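Local coordinates for protein TarM (Staphylococcus aureus subsp. aureus 21178, PDB 4X7R) that belongs to the group 1 glycosyl transferases of the GT-B clan and binds uridine-5'-diphosphate between its two Rossmann-like domains, at residues Phe422-Lys425 against Tyr426-Asp430; Gly358-Lys361 against Asp362-Lys366. The protein carries 1 engineered substitution. All coordinates share one frame; numbering follows the deposited sequence.

Contact 1. Residues Phe422-Lys425 against Tyr426-Asp430; sequences FDIK and YGPSD
Lys425 folds its aliphatic chain over one face of the Tyr426 ring. Lys425 CB stands 3.6 Å from the Tyr426 ring centroid, almost on the ring normal, which is a CH-pi contact between adjacent residues. Lys425 CD continues over the same face, 3.5 Å from CE1 of Tyr426. The cis peptide bond between the two residues makes this possible, because it draws their CA atoms to 3.0 Å. The chain bends at its last torsion (chi4 -71°). Its NZ forms a salt bridge with Asp289, whose OD2 also takes a hydrogen bond from the Tyr426 hydroxyl. Both polar ends are therefore tied to one carboxylate.

The apolar contact is smaller. Ile424 CD1 lies 4.1 Å from Pro428 CD. The CB of Pro428 points toward the preceding residues, and its CG approaches the carbonyl oxygen of Phe422.

Polar closure of the turn runs through one water. It donates to Ile424 O at 2.7 Å and to Asp423 OD1, and it accepts from Ser429 N at 2.8 Å. Asp423 reaches it because CG is anti to the backbone N (chi1 -167°). The water stands in for a direct bond across the turn, since none joins the two segments. Gly427 adopts a backbone conformation (phi 128°) that calls for glycine, and its carbonyl accepts Asp430 N at the start of helix 428-431.

The turn leaves strand 419-422 of the six-stranded parallel sheet. Phe422 packs on helix 446-457, and Asp423, Pro428 and Ser429 touch Leu440 of strand 438-441. Tyr426 rests on helix 284-293, which follows strand 278-281 of the seven-stranded sheet, so the contact bridges the two Rossmann-like domains.

Contact 2. Residues Gly358-Lys361 against Asp362-Lys366; sequences GSVK and DKIAK
Val360 and Lys361 hand their carbonyls to the first turn of helix 361-370. Ile364 N donates to Val360 O at 2.9 Å, with an N-H...O angle of 159° and the donor almost in line with the C=O bond. Ala365 N donates to Lys361 O, also at 2.9 Å. That bond is more bent, and its donor sits 21° from the carbonyl plane. Ahead of them, Gly358 to Lys361 form a type I beta turn, closed by Lys361 N to Gly358 O at 3.1 Å. The turn runs straight into the helix. Gly358 has extended angles with a positive phi, a conformation suited to glycine, since a side chain would collide with the carbonyl oxygen of the residue before.

The helix belongs to a beta-alpha-beta unit of the Rossmann-like C-terminal domain. It joins strand 351-355 to strand 377-381, which are parallel neighbours in the sheet. Ile364 is buried between Leu379 of that second strand and Ile333 and Ile337 of helix 333-346. Val360 leans instead on Met327 and Pro329 of a loop. The loop and the helix are thus joined through one apolar patch.

Within that patch Val360 and Ile364 lie side by side and point the same way. Val360 CG2 is 4.1 Å from Ile364 CG1. Val360 CG1 takes the place anti to the carbonyl carbon (chi1 -52°), which puts CG2 between the backbone N and the carbonyl carbon. Ile364 CG1 also comes to 3.3 Å from Val360 O.

Lys363 approaches that same oxygen, its CB 3.5 Å from Val360 O. The lysine bends at its second torsion and again at its fourth, so the chain curls back toward the turn. Its NZ ends 4.0 Å from Ser359 O, a loose approach at the surface.

How the contacts relate
Both contacts belong to the Rossmann-like domain built on the six-stranded parallel sheet, within the group 1 glycosyl transferase region. Contact 2 comes first along the chain, after strand 351-355. Contact 1 follows strand 419-422. These strands lie on different sides of strands 320-324 and 395-398 in the sheet order, so the contacts mark different halves of one sheet. The centres of contact 1 and contact 2 are about 25 Å apart, and the nearest atoms of contact 1 and contact 2 about 12 Å. Each is a turn leading from a strand into a helix. The side chain of Lys361 and the residue Gly427 each lie about 9 Å from the bound UDP, consistent with both turns lying near the ligand-binding side of the domain.

Contact 1. Residues Phe422-Lys425 against Tyr426-Asp430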
ATOM      1  N   PHE A 422       1.494  10.760  20.610  1.00 43.03           N
ATOM      2  CA  PHE A 422       0.769  12.021  20.634  1.00 43.20           C
ATOM      3  C   PHE A 422      -0.729  11.670  20.606  1.00 44.88           C
ATOM      4  O   PHE A 422      -1.122  10.801  19.821  1.00 43.75           O
ATOM      5  CB  PHE A 422       1.151  12.922  19.438  1.00 45.55           C
ATOM      6  CG  PHE A 422       2.488  13.631  19.525  1.00 48.53           C
ATOM      7  CD1 PHE A 422       2.997  14.052  20.749  1.00 51.74           C
ATOM      8  CD2 PHE A 422       3.217  13.919  18.376  1.00 51.80           C
ATOM      9  CE1 PHE A 422       4.222  14.733  20.825  1.00 54.82           C
ATOM     10  CE2 PHE A 422       4.443  14.601  18.452  1.00 56.44           C
ATOM     11  CZ  PHE A 422       4.934  15.010  19.676  1.00 55.34           C
ATOM     12  N   ASP A 423      -1.539  12.267  21.514  1.00 40.57           N
ATOM     13  CA  ASP A 423      -2.984  12.032  21.583  1.00 39.32           C
ATOM     14  C   ASP A 423      -3.639  12.748  20.390  1.00 43.67           C
ATOM     15  O   ASP A 423      -3.934  13.941  20.469  1.00 43.82           O
ATOM     16  CB  ASP A 423      -3.583  12.522  22.934  1.00 41.40           C
ATOM     17  CG  ASP A 423      -5.007  12.021  23.187  1.00 47.04           C
ATOM     18  OD1 ASP A 423      -5.645  11.513  22.233  1.00 43.33           O
ATOM     19  OD2 ASP A 423      -5.484  12.139  24.329  1.00 59.76           O
ATOM     20  N   ILE A 424      -3.819  12.026  19.272  1.00 39.82           N
ATOM     21  CA  ILE A 424      -4.350  12.574  18.014  1.00 38.78           C
ATOM     22  C   ILE A 424      -5.586  11.773  17.517  1.00 42.04           C
ATOM     23  O   ILE A 424      -5.827  10.651  17.963  1.00 40.33           O
ATOM     24  CB  ILE A 424      -3.200  12.619  16.928  1.00 42.26           C
ATOM     25  CG1 ILE A 424      -2.539  11.234  16.673  1.00 41.75           C
ATOM     26  CG2 ILE A 424      -2.120  13.647  17.269  1.00 44.89           C
ATOM     27  CD1 ILE A 424      -3.166  10.369  15.670  1.00 37.83           C
ATOM     28  N   LYS A 425      -6.321  12.330  16.553  1.00 39.74           N
ATOM     29  CA  LYS A 425      -7.451  11.659  15.911  1.00 38.54           C
ATOM     30  C   LYS A 425      -6.875  10.860  14.706  1.00 41.13           C
ATOM     31  O   LYS A 425      -6.233  11.440  13.838  1.00 39.50           O
ATOM     32  CB  LYS A 425      -8.510  12.681  15.433  1.00 41.04           C
ATOM     33  CG  LYS A 425      -9.405  13.254  16.564  1.00 44.17           C
ATOM     34  CD  LYS A 425     -10.523  14.145  15.959  1.00 50.99           C
ATOM     35  CE  LYS A 425     -11.530  14.673  16.963  1.00 50.52           C
ATOM     36  NZ  LYS A 425     -12.460  13.650  17.504  1.00 42.91           N
ATOM     37  N   TYR A 426      -7.107   9.536  14.616  1.00 36.82           N
ATOM     38  CA  TYR A 426      -7.868   8.691  15.532  1.00 34.45           C
ATOM     39  C   TYR A 426      -7.063   7.473  15.903  1.00 40.45           C
ATOM     40  O   TYR A 426      -6.230   7.020  15.112  1.00 39.71           O
ATOM     41  CB  TYR A 426      -9.128   8.206  14.807  1.00 32.65           C
ATOM     42  CG  TYR A 426     -10.033   9.328  14.376  1.00 32.36           C
ATOM     43  CD1 TYR A 426     -10.900   9.938  15.283  1.00 34.38           C
ATOM     44  CD2 TYR A 426     -10.016   9.800  13.063  1.00 32.82           C
ATOM     45  CE1 TYR A 426     -11.722  10.988  14.896  1.00 36.02           C
ATOM     46  CE2 TYR A 426     -10.846  10.849  12.660  1.00 33.50           C
ATOM     47  CZ  TYR A 426     -11.692  11.446  13.586  1.00 38.71           C
ATOM     48  OH  TYR A 426     -12.528  12.470  13.219  1.00 33.73           O
ATOM     49  N   GLY A 427      -7.358   6.912  17.069  1.00 37.66           N
ATOM     50  CA  GLY A 427      -6.749   5.665  17.485  1.00 36.58           C
ATOM     51  C   GLY A 427      -6.105   5.621  18.847  1.00 40.91           C
ATOM     52  O   GLY A 427      -6.567   4.838  19.678  1.00 40.73           O
ATOM     53  N   PRO A 428      -4.986   6.361  19.100  1.00 38.28           N
ATOM     54  CA  PRO A 428      -4.264   6.187  20.376  1.00 39.52           C
ATOM     55  C   PRO A 428      -5.074   6.143  21.660  1.00 45.05           C
ATOM     56  O   PRO A 428      -4.889   5.208  22.424  1.00 46.36           O
ATOM     57  CB  PRO A 428      -3.209   7.301  20.351  1.00 42.06           C
ATOM     58  CG  PRO A 428      -2.944   7.505  18.922  1.00 44.92           C
ATOM     59  CD  PRO A 428      -4.257   7.293  18.210  1.00 39.55           C
ATOM     60  N   SER A 429      -6.011   7.086  21.868  1.00 42.51           N
ATOM     61  CA  SER A 429      -6.819   7.137  23.115  1.00 42.24           C
ATOM     62  C   SER A 429      -7.844   6.011  23.227  1.00 44.95           C
ATOM     63  O   SER A 429      -8.401   5.808  24.293  1.00 46.38           O
ATOM     64  CB  SER A 429      -7.467   8.509  23.302  1.00 42.44           C
ATOM     65  OG  SER A 429      -8.293   8.795  22.188  1.00 46.27           O
ATOM     66  N   ASP A 430      -8.086   5.268  22.144  1.00 40.06           N
ATOM     67  CA  ASP A 430      -8.983   4.115  22.204  1.00 38.05           C
ATOM     68  C   ASP A 430      -8.311   2.992  22.963  1.00 42.61           C
ATOM     69  O   ASP A 430      -8.978   2.284  23.727  1.00 43.74           O
ATOM     70  CB  ASP A 430      -9.300   3.595  20.806  1.00 36.98           C
ATOM     71  CG  ASP A 430     -10.403   4.318  20.090  1.00 46.62           C
ATOM     72  OD1 ASP A 430     -10.797   5.409  20.549  1.00 50.24           O
ATOM     73  OD2 ASP A 430     -10.921   3.769  19.113  1.00 45.58           O
TER
HETATM   74  O   HOH W   1      -5.950   9.502  20.369  1.00 42.98           O

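Contact 2. Residues Gly358-Lys361 against Asp362-Lys366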
ATOM      1  N   GLY A 358      10.409   5.371   2.603  1.00 62.98           N
ATOM      2  CA  GLY A 358       9.463   6.374   2.134  1.00 62.10           C
ATOM      3  C   GLY A 358      10.094   7.690   1.757  1.00 67.13           C
ATOM      4  O   GLY A 358      11.297   7.876   1.945  1.00 68.76           O
ATOM      5  N   SER A 359       9.261   8.615   1.250  1.00 62.82           N
ATOM      6  CA  SER A 359       9.641   9.934   0.737  1.00 63.56           C
ATOM      7  C   SER A 359      10.539  10.798   1.623  1.00 69.38           C
ATOM      8  O   SER A 359      11.415  11.473   1.087  1.00 71.23           O
ATOM      9  CB  SER A 359       8.414  10.713   0.270  1.00 65.67           C
ATOM     10  OG  SER A 359       7.521  10.988   1.334  1.00 72.10           O
ATOM     11  N   VAL A 360      10.347  10.753   2.959  1.00 64.56           N
ATOM     12  CA  VAL A 360      11.100  11.543   3.945  1.00 64.78           C
ATOM     13  C   VAL A 360      12.406  10.895   4.460  1.00 70.08           C
ATOM     14  O   VAL A 360      13.151  11.575   5.173  1.00 71.53           O
ATOM     15  CB  VAL A 360      10.209  12.054   5.122  1.00 67.37           C
ATOM     16  CG1 VAL A 360       8.966  12.792   4.621  1.00 66.07           C
ATOM     17  CG2 VAL A 360       9.833  10.925   6.083  1.00 65.83           C
ATOM     18  N   LYS A 361      12.673   9.602   4.143  1.00 66.49           N
ATOM     19  CA  LYS A 361      13.868   8.877   4.623  1.00 68.09           C
ATOM     20  C   LYS A 361      15.187   9.649   4.491  1.00 75.23           C
ATOM     21  O   LYS A 361      15.939   9.716   5.467  1.00 75.87           O
ATOM     22  CB  LYS A 361      13.990   7.461   4.027  1.00 69.57           C
ATOM     23  CG  LYS A 361      15.005   6.592   4.778  1.00 77.30           C
ATOM     24  CD  LYS A 361      15.136   5.188   4.220  1.00 86.06           C
ATOM     25  CE  LYS A 361      15.999   4.332   5.115  1.00 94.66           C
ATOM     26  NZ  LYS A 361      16.845   3.385   4.337  1.00103.41           N
ATOM     27  N   ASP A 362      15.450  10.242   3.305  1.00 73.94           N
ATOM     28  CA  ASP A 362      16.668  11.021   3.050  1.00 76.76           C
ATOM     29  C   ASP A 362      16.740  12.302   3.888  1.00 83.28           C
ATOM     30  O   ASP A 362      17.796  12.599   4.457  1.00 85.50           O
ATOM     31  CB  ASP A 362      16.830  11.323   1.555  1.00 78.83           C
ATOM     32  CG  ASP A 362      17.060  10.094   0.697  1.00 92.64           C
ATOM     33  OD1 ASP A 362      17.626   9.097   1.217  1.00 93.51           O
ATOM     34  OD2 ASP A 362      16.715  10.137  -0.505  1.00100.45           O
ATOM     35  N   LYS A 363      15.598  13.030   4.001  1.00 78.43           N
ATOM     36  CA  LYS A 363      15.463  14.264   4.792  1.00 78.48           C
ATOM     37  C   LYS A 363      15.792  13.949   6.236  1.00 81.19           C
ATOM     38  O   LYS A 363      16.533  14.700   6.869  1.00 82.96           O
ATOM     39  CB  LYS A 363      14.042  14.876   4.688  1.00 79.84           C
ATOM     40  CG  LYS A 363      13.326  14.694   3.329  1.00101.72           C
ATOM     41  CD  LYS A 363      13.796  15.678   2.242  1.00115.41           C
ATOM     42  CE  LYS A 363      13.363  15.273   0.848  1.00120.72           C
ATOM     43  NZ  LYS A 363      14.215  14.192   0.285  1.00124.89           N
ATOM     44  N   ILE A 364      15.294  12.797   6.729  1.00 75.57           N
ATOM     45  CA  ILE A 364      15.504  12.297   8.093  1.00 75.24           C
ATOM     46  C   ILE A 364      16.964  11.895   8.322  1.00 79.80           C
ATOM     47  O   ILE A 364      17.498  12.218   9.380  1.00 79.26           O
ATOM     48  CB  ILE A 364      14.453  11.196   8.480  1.00 75.87           C
ATOM     49  CG1 ILE A 364      12.997  11.755   8.478  1.00 74.04           C
ATOM     50  CG2 ILE A 364      14.780  10.485   9.805  1.00 76.63           C
ATOM     51  CD1 ILE A 364      12.717  13.034   9.345  1.00 74.98           C
ATOM     52  N   ALA A 365      17.614  11.236   7.320  1.00 77.56           N
ATOM     53  CA  ALA A 365      19.029  10.831   7.377  1.00 79.38           C
ATOM     54  C   ALA A 365      19.929  12.069   7.573  1.00 86.37           C
ATOM     55  O   ALA A 365      20.731  12.105   8.518  1.00 86.88           O
ATOM     56  CB  ALA A 365      19.417  10.079   6.113  1.00 79.70           C
ATOM     57  N   LYS A 366      19.715  13.115   6.734  1.00 83.83           N
ATOM     58  CA  LYS A 366      20.410  14.407   6.799  1.00 85.56           C
ATOM     59  C   LYS A 366      20.158  15.067   8.154  1.00 88.52           C
ATOM     60  O   LYS A 366      21.064  15.690   8.699  1.00 91.14           O
ATOM     61  CB  LYS A 366      19.895  15.330   5.684  1.00 88.13           C
ATOM     62  CG  LYS A 366      20.975  16.152   4.996  1.00109.18           C
ATOM     63  CD  LYS A 366      20.544  16.531   3.587  1.00121.85           C
ATOM     64  CE  LYS A 366      21.608  17.321   2.864  1.00134.62           C
ATOM     65  NZ  LYS A 366      21.224  17.612   1.454  1.00140.22           N
TER